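Local coordinates for protein beta-lactamase (Chitinophaga pinensis, PDB 6N36) that probably hydrolyses the amide bond of the beta-lactam ring in beta-lactam antibiotics, as a metallo-beta-lactamase with two bound zinc ions, at residues A[91-96]-A[131-136]; A[77-82]-A[101-106]; A[179-184]-A[217-222]; A[148-153]-A[167-172]; A[24-29]-A[242-247]. All blocks are in the same frame, centred on the assembly; numbering follows the deposited sequence.

Contact 1: residues A[91-96]-A[131-136]; sequences AMAAVK and LPVKAD
K96 and A93 of helix 92-99 meet the loop that runs from L131 to D136. The K96 side chain leaves the helix with CG anti to the backbone N (chi1 -175°) and stays extended to its tip, so it spans the gap to the loop. From CB and CG the chain leads outward, and contact with the loop begins at CD. CD rests on CG1 of V133 at 3.8 Å. CE comes beside the carboxylate of D136. NZ then donates a hydrogen bond of 2.8 Å to the backbone O of K134. The donor sits 23° out of the plane of that carbonyl. NZ also makes a salt bridge with D136 OD2 at 3.3 Å, in which the hydrogen bond is weak. Water 2 accepts hydrogen bonds from K96 NZ and from K134 N.

V133 points at the helix. Its CG2 lies 3.5 Å from the backbone N of A93 and also touches CB of M92. A93 CB fits against L131 CB, 3.6 Å away. Another water (water 1) links A93 N to L131 O.

The loop lies next to edge strand 137-139 of the seven-stranded sheet, so the contact ties this helix to the sheet's margin. D136 OD2 also accepts from the backbone N of M103. The carboxylate is thus shared between a lysine and a neighbouring strand. The ammonium group has three polar partners here, which should fix its position and probably favours its charged form.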
# COMPACT_ATOMS: atom_id res chain seq x y z
N ALA A 91 6.51 -1.09 10.54
CA ALA A 91 7.99 -1.02 10.63
C ALA A 91 8.52 0.24 9.96
O ALA A 91 9.73 0.32 9.69
CB ALA A 91 8.61 -2.26 10.02
N MET A 92 7.66 1.20 9.62
CA MET A 92 8.09 2.36 8.81
C MET A 92 9.08 3.23 9.59
O MET A 92 10.08 3.65 8.99
CB MET A 92 6.87 3.17 8.38
CG MET A 92 7.19 4.14 7.30
SD MET A 92 7.63 3.37 5.70
CE MET A 92 6.05 2.81 5.01
N ALA A 93 8.85 3.47 10.87
CA ALA A 93 9.81 4.25 11.69
C ALA A 93 11.16 3.54 11.71
O ALA A 93 12.21 4.26 11.59
CB ALA A 93 9.30 4.47 13.09
N ALA A 94 11.18 2.23 11.87
CA ALA A 94 12.44 1.44 11.93
C ALA A 94 13.15 1.60 10.59
O ALA A 94 14.38 1.83 10.55
CB ALA A 94 12.19 -0.00 12.27
N VAL A 95 12.43 1.43 9.49
CA VAL A 95 13.06 1.53 8.15
C VAL A 95 13.63 2.94 7.97
O VAL A 95 14.79 3.07 7.53
CB VAL A 95 12.10 1.18 7.00
CG1 VAL A 95 12.74 1.50 5.67
CG2 VAL A 95 11.68 -0.27 7.08
N LYS A 96 12.90 3.99 8.36
CA LYS A 96 13.38 5.39 8.18
C LYS A 96 14.63 5.64 9.04
O LYS A 96 15.60 6.22 8.52
CB LYS A 96 12.30 6.38 8.57
CG LYS A 96 12.66 7.84 8.29
CD LYS A 96 11.54 8.82 8.54
CE LYS A 96 12.03 10.25 8.49
NZ LYS A 96 10.98 11.21 8.90
N LEU A 131 4.90 2.91 15.72
CA LEU A 131 5.84 4.01 16.01
C LEU A 131 5.58 5.11 15.01
O LEU A 131 5.54 4.89 13.81
CB LEU A 131 7.29 3.55 15.96
CG LEU A 131 7.75 2.62 17.08
CD1 LEU A 131 9.20 2.29 16.91
CD2 LEU A 131 7.51 3.23 18.45
N PRO A 132 5.45 6.35 15.47
CA PRO A 132 5.13 7.45 14.58
C PRO A 132 6.27 7.83 13.64
O PRO A 132 7.47 7.56 13.89
CB PRO A 132 4.83 8.65 15.48
CG PRO A 132 5.08 8.19 16.85
CD PRO A 132 5.51 6.75 16.89
N VAL A 133 5.85 8.38 12.52
CA VAL A 133 6.75 8.84 11.44
C VAL A 133 6.36 10.25 11.02
O VAL A 133 5.20 10.47 10.68
CB VAL A 133 6.76 7.89 10.23
CG1 VAL A 133 7.83 8.35 9.27
CG2 VAL A 133 6.89 6.41 10.62
N LYS A 134 7.30 11.18 11.03
CA LYS A 134 7.09 12.54 10.48
C LYS A 134 7.32 12.57 8.97
O LYS A 134 8.27 11.92 8.50
CB LYS A 134 8.08 13.49 11.17
CG LYS A 134 7.83 13.64 12.66
CD LYS A 134 8.64 14.78 13.29
CE LYS A 134 8.45 14.86 14.79
NZ LYS A 134 8.62 13.53 15.42
N ALA A 135 6.53 13.34 8.25
CA ALA A 135 6.57 13.47 6.78
C ALA A 135 7.73 14.36 6.36
O ALA A 135 7.86 15.48 6.94
CB ALA A 135 5.28 14.02 6.26
N ASP A 136 8.47 13.94 5.34
CA ASP A 136 9.47 14.81 4.66
C ASP A 136 8.81 15.55 3.50
O ASP A 136 9.28 16.64 3.15
CB ASP A 136 10.67 13.96 4.26
CG ASP A 136 11.36 13.40 5.49
OD1 ASP A 136 11.97 14.21 6.24
OD2 ASP A 136 11.26 12.18 5.74
O HOH W 1 6.34 2.63 12.40
O HOH W 2 10.06 10.49 11.62

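Contact 2: residues A[77-82]-A[101-106]; sequences RILLTT and AKMMVN
L79 presses its branched end against the methyl of A101, with CG 3.7 Å from A101 CB. Both methyls of the leucine also lie close to this one carbon, so A101 CB fills the hollow of the fork. Further along the same face, the M103 chain folds back toward L79. Its CG is anti to the backbone N (chi1 -176°), and the chain bends beyond it. This puts SD 3.8 Å from L79 CB and lays CE over the backbone carbonyl of L79. M92, V95 and K96 of helix 92-99 pack on L79 from this side.

The two segments are neighbouring parallel strands of the seven-stranded sheet, joined by a right-handed beta-alpha-beta crossover through helix 92-99. This is part of the alpha-beta/beta-alpha sandwich of the metallo-beta-lactamase fold. K102 N donates to R77 O, and L79 N donates to K102 O at 2.8 Å. M104 N donates to L79 O at 3.0 Å, almost straight at 176°.

On the other face, the extended M104 side chain crosses I78 at a slant. Its SD touches I78 CG2 at 4.0 Å, and its CE reaches the I78 CD1 end. L80 CD2 drops into the angle between CB and the backbone O of M104, 3.8 Å from that CB. I145 of strand 144-147 lies against both I78 and M104. Beyond L80 the strands part, and water 3 spans the gap by accepting from T81 N and donating to M104 O at 2.7 Å.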
# COMPACT_ATOMS: atom_id res chain seq x y z
N ARG A 77 15.65 5.24 -0.80
CA ARG A 77 15.69 6.70 -0.67
C ARG A 77 14.32 7.31 -0.36
O ARG A 77 14.30 8.43 0.17
CB ARG A 77 16.23 7.35 -1.95
CG ARG A 77 17.71 7.06 -2.22
CD ARG A 77 18.68 7.80 -1.30
NE ARG A 77 20.04 7.31 -1.58
CZ ARG A 77 20.63 6.32 -0.89
NH1 ARG A 77 20.01 5.76 0.15
NH2 ARG A 77 21.83 5.88 -1.27
N ILE A 78 13.24 6.65 -0.79
CA ILE A 78 11.86 7.17 -0.62
C ILE A 78 11.02 6.08 0.02
O ILE A 78 11.02 4.95 -0.47
CB ILE A 78 11.30 7.63 -1.96
CG1 ILE A 78 12.20 8.72 -2.56
CG2 ILE A 78 9.85 8.09 -1.76
CD1 ILE A 78 11.74 9.20 -3.90
N LEU A 79 10.22 6.48 0.99
CA LEU A 79 9.21 5.61 1.64
C LEU A 79 7.82 6.14 1.32
O LEU A 79 7.57 7.33 1.48
CB LEU A 79 9.41 5.63 3.16
CG LEU A 79 10.80 5.27 3.66
CD1 LEU A 79 10.88 5.37 5.16
CD2 LEU A 79 11.19 3.93 3.21
N LEU A 80 6.96 5.24 0.87
CA LEU A 80 5.54 5.49 0.59
C LEU A 80 4.70 4.45 1.30
O LEU A 80 5.20 3.36 1.68
CB LEU A 80 5.29 5.38 -0.91
CG LEU A 80 6.08 6.30 -1.81
CD1 LEU A 80 5.78 5.98 -3.27
CD2 LEU A 80 5.78 7.73 -1.50
N THR A 81 3.42 4.77 1.51
CA THR A 81 2.44 3.81 2.02
C THR A 81 1.12 3.98 1.27
O THR A 81 0.79 5.11 0.87
CB THR A 81 2.23 3.94 3.53
OG1 THR A 81 1.39 2.88 3.96
CG2 THR A 81 1.64 5.28 3.93
N THR A 82 0.40 2.89 1.14
CA THR A 82 -0.97 2.93 0.63
C THR A 82 -1.97 3.46 1.66
O THR A 82 -2.98 4.07 1.27
CB THR A 82 -1.40 1.58 0.06
OG1 THR A 82 -1.28 0.56 1.05
CG2 THR A 82 -0.60 1.21 -1.17
N ALA A 101 15.84 7.33 4.61
CA ALA A 101 14.97 7.62 3.46
C ALA A 101 13.96 8.72 3.82
O ALA A 101 13.70 8.95 5.05
CB ALA A 101 14.28 6.34 3.05
N LYS A 102 13.47 9.40 2.79
CA LYS A 102 12.44 10.45 2.94
C LYS A 102 11.07 9.79 3.02
O LYS A 102 10.74 9.02 2.13
CB LYS A 102 12.47 11.43 1.77
CG LYS A 102 13.75 12.24 1.64
CD LYS A 102 13.56 13.26 0.54
CE LYS A 102 14.82 13.85 -0.05
NZ LYS A 102 14.56 14.34 -1.43
N MET A 103 10.31 10.08 4.06
CA MET A 103 8.88 9.66 4.15
C MET A 103 8.01 10.62 3.37
O MET A 103 7.94 11.80 3.74
CB MET A 103 8.38 9.65 5.59
CG MET A 103 6.96 9.11 5.66
SD MET A 103 6.92 7.30 5.53
CE MET A 103 5.56 7.10 4.37
N MET A 104 7.32 10.15 2.35
CA MET A 104 6.39 10.99 1.56
C MET A 104 4.97 10.40 1.77
O MET A 104 4.78 9.17 1.61
CB MET A 104 6.79 11.05 0.10
CG MET A 104 8.23 11.44 -0.07
SD MET A 104 8.57 11.83 -1.80
CE MET A 104 10.28 12.34 -1.71
N VAL A 105 4.05 11.23 2.26
CA VAL A 105 2.72 10.77 2.75
C VAL A 105 1.65 11.75 2.28
O VAL A 105 1.88 12.98 2.29
CB VAL A 105 2.67 10.53 4.26
CG1 VAL A 105 2.87 11.80 5.05
CG2 VAL A 105 1.39 9.81 4.67
N ASN A 106 0.55 11.20 1.82
CA ASN A 106 -0.71 11.91 1.60
C ASN A 106 -0.96 12.86 2.76
O ASN A 106 -0.94 12.47 3.89
CB ASN A 106 -1.85 10.90 1.44
CG ASN A 106 -3.16 11.47 0.93
OD1 ASN A 106 -3.44 12.65 1.13
ND2 ASN A 106 -3.99 10.61 0.40
O HOH W 3 2.84 7.47 0.75
O HOH W 4 0.28 8.30 1.60

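Contact 3: residues A[179-184]-A[217-222]; sequences KVLIAN and LKFDLW
Strands 177-182 and 221-223 are the two parallel strands of a beta-alpha-beta unit whose crossover holds helix 203-215. V180 pairs with L221, and L181 with W222. L181 N donates to L221 O at 2.9 Å. At the start of the pairing K179 O takes two hydrogen bonds, from D220 N and from L221 N. The first is bent, 148° at the hydrogen; the second is straighter. The D220 side chain turns back to the same residue. Its OD2 accepts from K179 N at 2.8 Å, on the anti side of the carboxylate and nearly straight at 178°. Both polar backbone atoms of K179 are therefore gripped by D220 and L221.

L181 carries the apolar part. Its CG stands anti to the backbone N (chi1 170°), which sends the branched end toward F219 and L217. CD2 lies over one face of the F219 ring, 4.0 Å from the ring centroid, in a CH-pi contact displaced toward the CE1 rim. CD1 meets L217 CD1 at 4.0 Å. A183 CB meets the six-membered part of the W222 indole near CE3. On the opposite face of the sheet, V180 CG2 reaches L221 CD1 at 4.3 Å.

Helix 250-268 lies on the L181 side, where Y253 meets both the F219 and W222 rings edge-to-face. W222 NE1 donates to D249 O just before that helix. On the other flank strand 177-182 pairs with strand 165-172, and K179 NZ makes a salt bridge to D170 there.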
# COMPACT_ATOMS: atom_id res chain seq x y z
N LYS A 179 2.08 -0.21 -17.51
CA LYS A 179 1.53 0.74 -16.52
C LYS A 179 0.97 -0.07 -15.36
O LYS A 179 0.11 -0.96 -15.56
CB LYS A 179 0.44 1.63 -17.12
CG LYS A 179 0.02 2.76 -16.17
CD LYS A 179 -0.92 3.76 -16.79
CE LYS A 179 -0.29 4.56 -17.91
NZ LYS A 179 0.81 5.41 -17.41
N VAL A 180 1.56 0.13 -14.19
CA VAL A 180 1.20 -0.64 -12.99
C VAL A 180 0.40 0.25 -12.05
O VAL A 180 0.78 1.44 -11.83
CB VAL A 180 2.49 -1.13 -12.30
CG1 VAL A 180 2.16 -1.94 -11.07
CG2 VAL A 180 3.36 -1.94 -13.25
N LEU A 181 -0.62 -0.34 -11.48
CA LEU A 181 -1.39 0.28 -10.37
C LEU A 181 -1.13 -0.55 -9.12
O LEU A 181 -1.39 -1.78 -9.14
CB LEU A 181 -2.86 0.27 -10.75
CG LEU A 181 -3.80 0.67 -9.59
CD1 LEU A 181 -3.61 2.13 -9.22
CD2 LEU A 181 -5.28 0.44 -9.98
N ILE A 182 -0.67 0.11 -8.08
CA ILE A 182 -0.68 -0.46 -6.71
C ILE A 182 -1.92 0.17 -6.05
O ILE A 182 -1.89 1.39 -5.74
CB ILE A 182 0.61 -0.16 -5.94
CG1 ILE A 182 1.86 -0.72 -6.66
CG2 ILE A 182 0.48 -0.67 -4.51
CD1 ILE A 182 1.89 -2.18 -6.87
N ALA A 183 -2.98 -0.61 -5.99
CA ALA A 183 -4.34 -0.15 -5.67
C ALA A 183 -4.63 -0.31 -4.20
O ALA A 183 -4.57 -1.47 -3.72
CB ALA A 183 -5.37 -0.93 -6.45
N ASN A 184 -5.06 0.75 -3.53
CA ASN A 184 -5.62 0.60 -2.18
C ASN A 184 -7.11 0.33 -2.28
O ASN A 184 -7.88 1.19 -2.55
CB ASN A 184 -5.31 1.79 -1.29
CG ASN A 184 -5.45 1.37 0.15
OD1 ASN A 184 -4.50 0.82 0.74
ND2 ASN A 184 -6.64 1.59 0.75
N LEU A 217 -9.76 4.33 -13.54
CA LEU A 217 -8.32 4.24 -13.81
C LEU A 217 -8.05 3.26 -14.95
O LEU A 217 -8.81 2.32 -15.12
CB LEU A 217 -7.63 3.77 -12.54
CG LEU A 217 -7.66 4.77 -11.39
CD1 LEU A 217 -6.93 4.15 -10.21
CD2 LEU A 217 -7.03 6.09 -11.81
N LYS A 218 -7.00 3.53 -15.70
CA LYS A 218 -6.53 2.71 -16.84
C LYS A 218 -5.10 2.24 -16.55
O LYS A 218 -4.27 3.13 -16.20
CB LYS A 218 -6.50 3.58 -18.09
CG LYS A 218 -7.85 3.81 -18.75
CD LYS A 218 -7.74 4.68 -19.96
CE LYS A 218 -6.52 4.36 -20.79
NZ LYS A 218 -6.69 4.80 -22.20
N PHE A 219 -4.83 0.96 -16.64
CA PHE A 219 -3.50 0.38 -16.34
C PHE A 219 -3.38 -0.99 -17.00
O PHE A 219 -4.41 -1.56 -17.45
CB PHE A 219 -3.31 0.27 -14.82
CG PHE A 219 -4.48 -0.40 -14.16
CD1 PHE A 219 -5.57 0.33 -13.71
CD2 PHE A 219 -4.51 -1.77 -14.06
CE1 PHE A 219 -6.66 -0.33 -13.18
CE2 PHE A 219 -5.60 -2.42 -13.54
CZ PHE A 219 -6.67 -1.70 -13.11
N ASP A 220 -2.17 -1.54 -17.03
CA ASP A 220 -1.94 -2.89 -17.57
C ASP A 220 -1.98 -3.93 -16.45
O ASP A 220 -2.56 -5.01 -16.65
CB ASP A 220 -0.59 -2.93 -18.30
CG ASP A 220 -0.53 -1.98 -19.49
OD1 ASP A 220 -1.47 -2.06 -20.30
OD2 ASP A 220 0.39 -1.14 -19.56
N LEU A 221 -1.24 -3.66 -15.37
CA LEU A 221 -1.05 -4.65 -14.29
C LEU A 221 -1.54 -4.03 -12.97
O LEU A 221 -1.38 -2.84 -12.83
CB LEU A 221 0.43 -5.01 -14.15
CG LEU A 221 1.18 -5.38 -15.43
CD1 LEU A 221 2.61 -5.75 -15.07
CD2 LEU A 221 0.48 -6.53 -16.15
N TRP A 222 -2.03 -4.83 -12.06
CA TRP A 222 -2.39 -4.30 -10.72
C TRP A 222 -2.00 -5.25 -9.61
O TRP A 222 -2.11 -6.44 -9.79
CB TRP A 222 -3.85 -3.86 -10.62
CG TRP A 222 -4.88 -4.96 -10.57
CD1 TRP A 222 -5.33 -5.75 -11.60
CD2 TRP A 222 -5.64 -5.35 -9.42
NE1 TRP A 222 -6.27 -6.64 -11.14
CE2 TRP A 222 -6.51 -6.39 -9.81
CE3 TRP A 222 -5.69 -4.91 -8.09
CZ2 TRP A 222 -7.40 -7.01 -8.93
CZ3 TRP A 222 -6.59 -5.49 -7.23
CH2 TRP A 222 -7.42 -6.54 -7.64

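Contact 4: residues A[148-153]-A[167-172]; sequences GGMKIV and FLFDVK
V153 and L168 form a hydrogen-bonded antiparallel pair, with V153 N donating to L168 O at 2.8 Å and L168 N to V153 O at 2.9 Å. The strand segments run at 156° to each other. Toward M150 they spread, and two waters take over. Water 5 donates to K151 O and accepts from D170 N. Water 6 accepts from K151 N and donates to D170 O. The ladder thus continues through solvent where direct bonds end.

I152 lies between two phenylalanines on one face. Its CG2 sits 3.8 Å from F167 CD1, while CG1 runs beside F169 and meets its CB at 4.0 Å. The CB of F169 also comes 3.4 Å from K151 O. The M150 chain bends at chi2 and chi3, which brings its methyl to the partner strand. CE reaches the backbone O of D170 at 3.2 Å and lies 4.0 Å from F169 CD2. V153 and L168 occupy the other face, where each CB lies against the partner's carbonyl oxygen.

The pair is a beta hairpin within the five-stranded sheet of the metallo-beta-lactamase sandwich. Strand 144-147 flanks 150-156 on one side, and strand 177-182 flanks 165-172 on the other. The I152 and F169 face packs on I42 of the seven-stranded sheet. I152 also touches I49, and F167 touches I51, both on strand 48-51. L168 faces the other way, toward L181 and L217.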
# COMPACT_ATOMS: atom_id res chain seq x y z
N GLY A 148 15.56 8.72 -10.28
CA GLY A 148 16.32 7.85 -11.20
C GLY A 148 15.54 7.42 -12.44
O GLY A 148 15.72 6.27 -12.89
N GLY A 149 14.75 8.33 -13.03
CA GLY A 149 14.01 8.04 -14.27
C GLY A 149 12.59 7.57 -14.03
O GLY A 149 11.82 7.54 -15.01
N MET A 150 12.25 7.15 -12.81
CA MET A 150 10.88 6.71 -12.45
C MET A 150 10.02 7.92 -12.12
O MET A 150 10.50 8.88 -11.49
CB MET A 150 10.88 5.77 -11.24
CG MET A 150 11.38 4.45 -11.59
SD MET A 150 10.52 3.52 -12.85
CE MET A 150 8.91 3.51 -12.04
N LYS A 151 8.77 7.81 -12.53
CA LYS A 151 7.70 8.78 -12.19
C LYS A 151 6.51 8.01 -11.62
O LYS A 151 5.89 7.22 -12.33
CB LYS A 151 7.28 9.58 -13.43
CG LYS A 151 6.19 10.57 -13.13
CD LYS A 151 5.89 11.59 -14.23
CE LYS A 151 4.75 12.50 -13.82
NZ LYS A 151 4.75 13.78 -14.58
N ILE A 152 6.26 8.22 -10.35
CA ILE A 152 5.12 7.60 -9.65
C ILE A 152 4.08 8.68 -9.40
O ILE A 152 4.41 9.70 -8.79
CB ILE A 152 5.62 7.00 -8.33
CG1 ILE A 152 6.69 5.93 -8.53
CG2 ILE A 152 4.43 6.50 -7.54
CD1 ILE A 152 7.46 5.67 -7.25
N VAL A 153 2.85 8.43 -9.82
CA VAL A 153 1.73 9.35 -9.53
C VAL A 153 0.87 8.82 -8.37
O VAL A 153 0.49 7.64 -8.40
CB VAL A 153 0.91 9.60 -10.79
CG1 VAL A 153 -0.29 10.49 -10.44
CG2 VAL A 153 1.76 10.23 -11.88
N PHE A 167 -0.96 4.13 -6.24
CA PHE A 167 0.20 4.63 -6.99
C PHE A 167 0.17 4.02 -8.39
O PHE A 167 -0.08 2.81 -8.56
CB PHE A 167 1.52 4.28 -6.28
CG PHE A 167 1.60 4.87 -4.90
CD1 PHE A 167 1.88 6.22 -4.72
CD2 PHE A 167 1.38 4.08 -3.77
CE1 PHE A 167 1.93 6.77 -3.46
CE2 PHE A 167 1.43 4.64 -2.50
CZ PHE A 167 1.72 5.98 -2.34
N LEU A 168 0.37 4.89 -9.38
CA LEU A 168 0.44 4.48 -10.81
C LEU A 168 1.83 4.84 -11.31
O LEU A 168 2.33 5.98 -11.07
CB LEU A 168 -0.58 5.30 -11.62
CG LEU A 168 -2.04 4.86 -11.60
CD1 LEU A 168 -2.89 6.05 -12.10
CD2 LEU A 168 -2.28 3.69 -12.56
N PHE A 169 2.42 3.94 -12.07
CA PHE A 169 3.77 4.18 -12.64
C PHE A 169 4.01 3.21 -13.78
O PHE A 169 3.56 2.05 -13.79
CB PHE A 169 4.88 4.04 -11.59
CG PHE A 169 4.82 2.79 -10.74
CD1 PHE A 169 3.99 2.74 -9.65
CD2 PHE A 169 5.53 1.66 -11.07
CE1 PHE A 169 3.90 1.60 -8.89
CE2 PHE A 169 5.43 0.50 -10.32
CZ PHE A 169 4.61 0.47 -9.23
N ASP A 170 4.84 3.68 -14.70
CA ASP A 170 5.33 2.85 -15.83
C ASP A 170 6.64 2.15 -15.45
O ASP A 170 7.53 2.80 -14.84
CB ASP A 170 5.56 3.72 -17.08
CG ASP A 170 4.27 4.25 -17.68
OD1 ASP A 170 3.16 3.76 -17.32
OD2 ASP A 170 4.38 5.17 -18.54
N VAL A 171 6.73 0.87 -15.79
CA VAL A 171 8.00 0.10 -15.72
C VAL A 171 8.31 -0.43 -17.13
O VAL A 171 7.40 -0.81 -17.87
CB VAL A 171 7.99 -1.04 -14.69
CG1 VAL A 171 7.69 -0.49 -13.31
CG2 VAL A 171 7.01 -2.14 -15.03
N LYS A 172 9.59 -0.49 -17.43
CA LYS A 172 10.11 -0.96 -18.75
C LYS A 172 10.90 -2.25 -18.54
O LYS A 172 11.72 -2.27 -17.62
CB LYS A 172 11.07 0.10 -19.29
CG LYS A 172 10.44 1.44 -19.66
CD LYS A 172 11.49 2.43 -20.11
CE LYS A 172 10.91 3.66 -20.78
NZ LYS A 172 11.94 4.72 -20.83
O HOH W 5 5.46 6.45 -14.94
O HOH W 6 8.01 5.52 -14.54

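Contact 5: residues A[24-29]-A[242-247]; sequences RIAGNL and YNPAAF
R24 and Y242 stack flat, with their planes 7° apart and their centres 3.8 Å from each other. The arginine chain is extended from CG to NE, which carries the guanidinium over the ring. NH1 lies above the ring centre, and the pair is also a cation-pi contact. CD of P244 covers the opposite face, so the phenol is sandwiched.

Hydrogen bonds hold both groups in place. G27 N donates to Y242 OH at 2.8 Å, close to straight at 171°. R24 NE donates to G27 O at 2.8 Å, in the guanidinium plane. D173 is a second partner of the Y242 hydroxyl. Water 7 donates to I25 O and accepts from N243 N.

G27 lies in a type II' beta turn from A26 to L29, joining the first two strands of the seven-stranded sheet. I25 and A26 both face L29, a classic beta bulge. The partner segment is the loop before the C-terminal helix 250-268, with a short 3-10 segment at 244-246.

Apolar contacts lie further along. A26 CB meets P244 CB at 3.9 Å. I25 CG2 touches F247 CD2 at 4.0 Å, the two side chains crossing at about a right angle.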
# COMPACT_ATOMS: atom_id res chain seq x y z
N ARG A 24 10.64 -10.68 -8.91
CA ARG A 24 10.47 -9.58 -9.86
C ARG A 24 9.07 -9.68 -10.46
O ARG A 24 8.65 -10.74 -11.02
CB ARG A 24 11.50 -9.75 -10.97
CG ARG A 24 11.51 -8.62 -11.97
CD ARG A 24 12.55 -8.99 -13.03
NE ARG A 24 12.61 -8.01 -14.09
CZ ARG A 24 12.96 -8.27 -15.33
NH1 ARG A 24 13.11 -9.52 -15.74
NH2 ARG A 24 12.98 -7.28 -16.20
N ILE A 25 8.30 -8.61 -10.29
CA ILE A 25 6.92 -8.56 -10.85
C ILE A 25 7.01 -8.21 -12.33
O ILE A 25 6.45 -8.96 -13.17
CB ILE A 25 6.09 -7.55 -10.04
CG1 ILE A 25 5.94 -7.97 -8.58
CG2 ILE A 25 4.75 -7.35 -10.75
CD1 ILE A 25 5.47 -6.85 -7.66
N ALA A 26 7.60 -7.07 -12.63
CA ALA A 26 7.61 -6.47 -13.97
C ALA A 26 8.71 -5.43 -13.98
O ALA A 26 8.70 -4.55 -13.13
CB ALA A 26 6.28 -5.85 -14.29
N GLY A 27 9.66 -5.54 -14.91
CA GLY A 27 10.67 -4.48 -14.99
C GLY A 27 11.48 -4.39 -13.69
O GLY A 27 11.92 -5.43 -13.15
N ASN A 28 11.58 -3.17 -13.18
CA ASN A 28 12.30 -2.79 -11.94
C ASN A 28 11.38 -2.80 -10.72
O ASN A 28 11.73 -2.16 -9.71
CB ASN A 28 13.02 -1.46 -12.13
CG ASN A 28 12.12 -0.31 -12.49
OD1 ASN A 28 11.17 -0.44 -13.29
ND2 ASN A 28 12.41 0.84 -11.94
N LEU A 29 10.21 -3.41 -10.81
CA LEU A 29 9.27 -3.54 -9.67
C LEU A 29 9.32 -4.95 -9.12
O LEU A 29 9.15 -5.94 -9.88
CB LEU A 29 7.86 -3.22 -10.14
CG LEU A 29 6.77 -3.53 -9.14
CD1 LEU A 29 6.84 -2.65 -7.90
CD2 LEU A 29 5.39 -3.42 -9.78
N TYR A 242 9.62 -15.44 -14.90
CA TYR A 242 9.22 -14.02 -15.13
C TYR A 242 8.03 -14.01 -16.08
O TYR A 242 8.13 -14.61 -17.18
CB TYR A 242 10.37 -13.21 -15.74
CG TYR A 242 10.11 -11.76 -16.00
CD1 TYR A 242 9.80 -10.89 -14.96
CD2 TYR A 242 10.17 -11.21 -17.27
CE1 TYR A 242 9.59 -9.55 -15.20
CE2 TYR A 242 9.94 -9.87 -17.52
CZ TYR A 242 9.63 -9.02 -16.46
OH TYR A 242 9.42 -7.68 -16.71
N ASN A 243 6.95 -13.34 -15.69
CA ASN A 243 5.74 -13.23 -16.54
C ASN A 243 4.81 -12.13 -16.01
O ASN A 243 3.88 -12.40 -15.26
CB ASN A 243 5.00 -14.55 -16.60
CG ASN A 243 3.73 -14.42 -17.47
OD1 ASN A 243 3.68 -13.61 -18.41
ND2 ASN A 243 2.71 -15.15 -17.11
N PRO A 244 5.06 -10.87 -16.42
CA PRO A 244 4.26 -9.75 -15.92
C PRO A 244 2.78 -9.99 -16.16
O PRO A 244 1.95 -9.53 -15.36
CB PRO A 244 4.78 -8.56 -16.72
CG PRO A 244 6.22 -8.95 -17.04
CD PRO A 244 6.20 -10.44 -17.24
N ALA A 245 2.42 -10.61 -17.29
CA ALA A 245 1.00 -10.84 -17.65
C ALA A 245 0.24 -11.62 -16.57
O ALA A 245 -1.01 -11.58 -16.57
CB ALA A 245 0.90 -11.55 -18.96
N ALA A 246 0.93 -12.30 -15.67
CA ALA A 246 0.27 -12.96 -14.52
C ALA A 246 -0.56 -11.93 -13.75
O ALA A 246 -1.58 -12.35 -13.12
CB ALA A 246 1.26 -13.59 -13.62
N PHE A 247 -0.22 -10.64 -13.84
CA PHE A 247 -0.91 -9.57 -13.07
C PHE A 247 -1.81 -8.70 -13.96
O PHE A 247 -2.31 -7.66 -13.54
CB PHE A 247 0.09 -8.76 -12.24
CG PHE A 247 0.76 -9.62 -11.21
CD1 PHE A 247 0.08 -9.98 -10.06
CD2 PHE A 247 2.03 -10.14 -11.43
CE1 PHE A 247 0.67 -10.84 -9.13
CE2 PHE A 247 2.61 -10.98 -10.49
CZ PHE A 247 1.93 -11.32 -9.35
O HOH W 7 6.62 -11.80 -13.33

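Contacts 1 and 2 adjoin, with centres 9 Å apart, and D136 N probably bonds to M103 O at 2.7 Å. Contacts 3 and 4 share the other sheet, where V180 N and I182 N probably bond to F169 O and F167 O. Contact 5 closes the chain around all the others and touches contacts 3 and 4; A26 CB lies 3.8 Å from L221 CD1. F167 of contact 4 reaches T81 and L80 of contact 2, bridging the sheets. The zinc ions are held by H83, H85 and H160 and by D87, H88 and H226. The T81 side chain of contact 2 is about 9 Å from a zinc ion, M92 of contact 1 about 12 Å. N184 of contact 3 hydrogen-bonds zinc ligand H83.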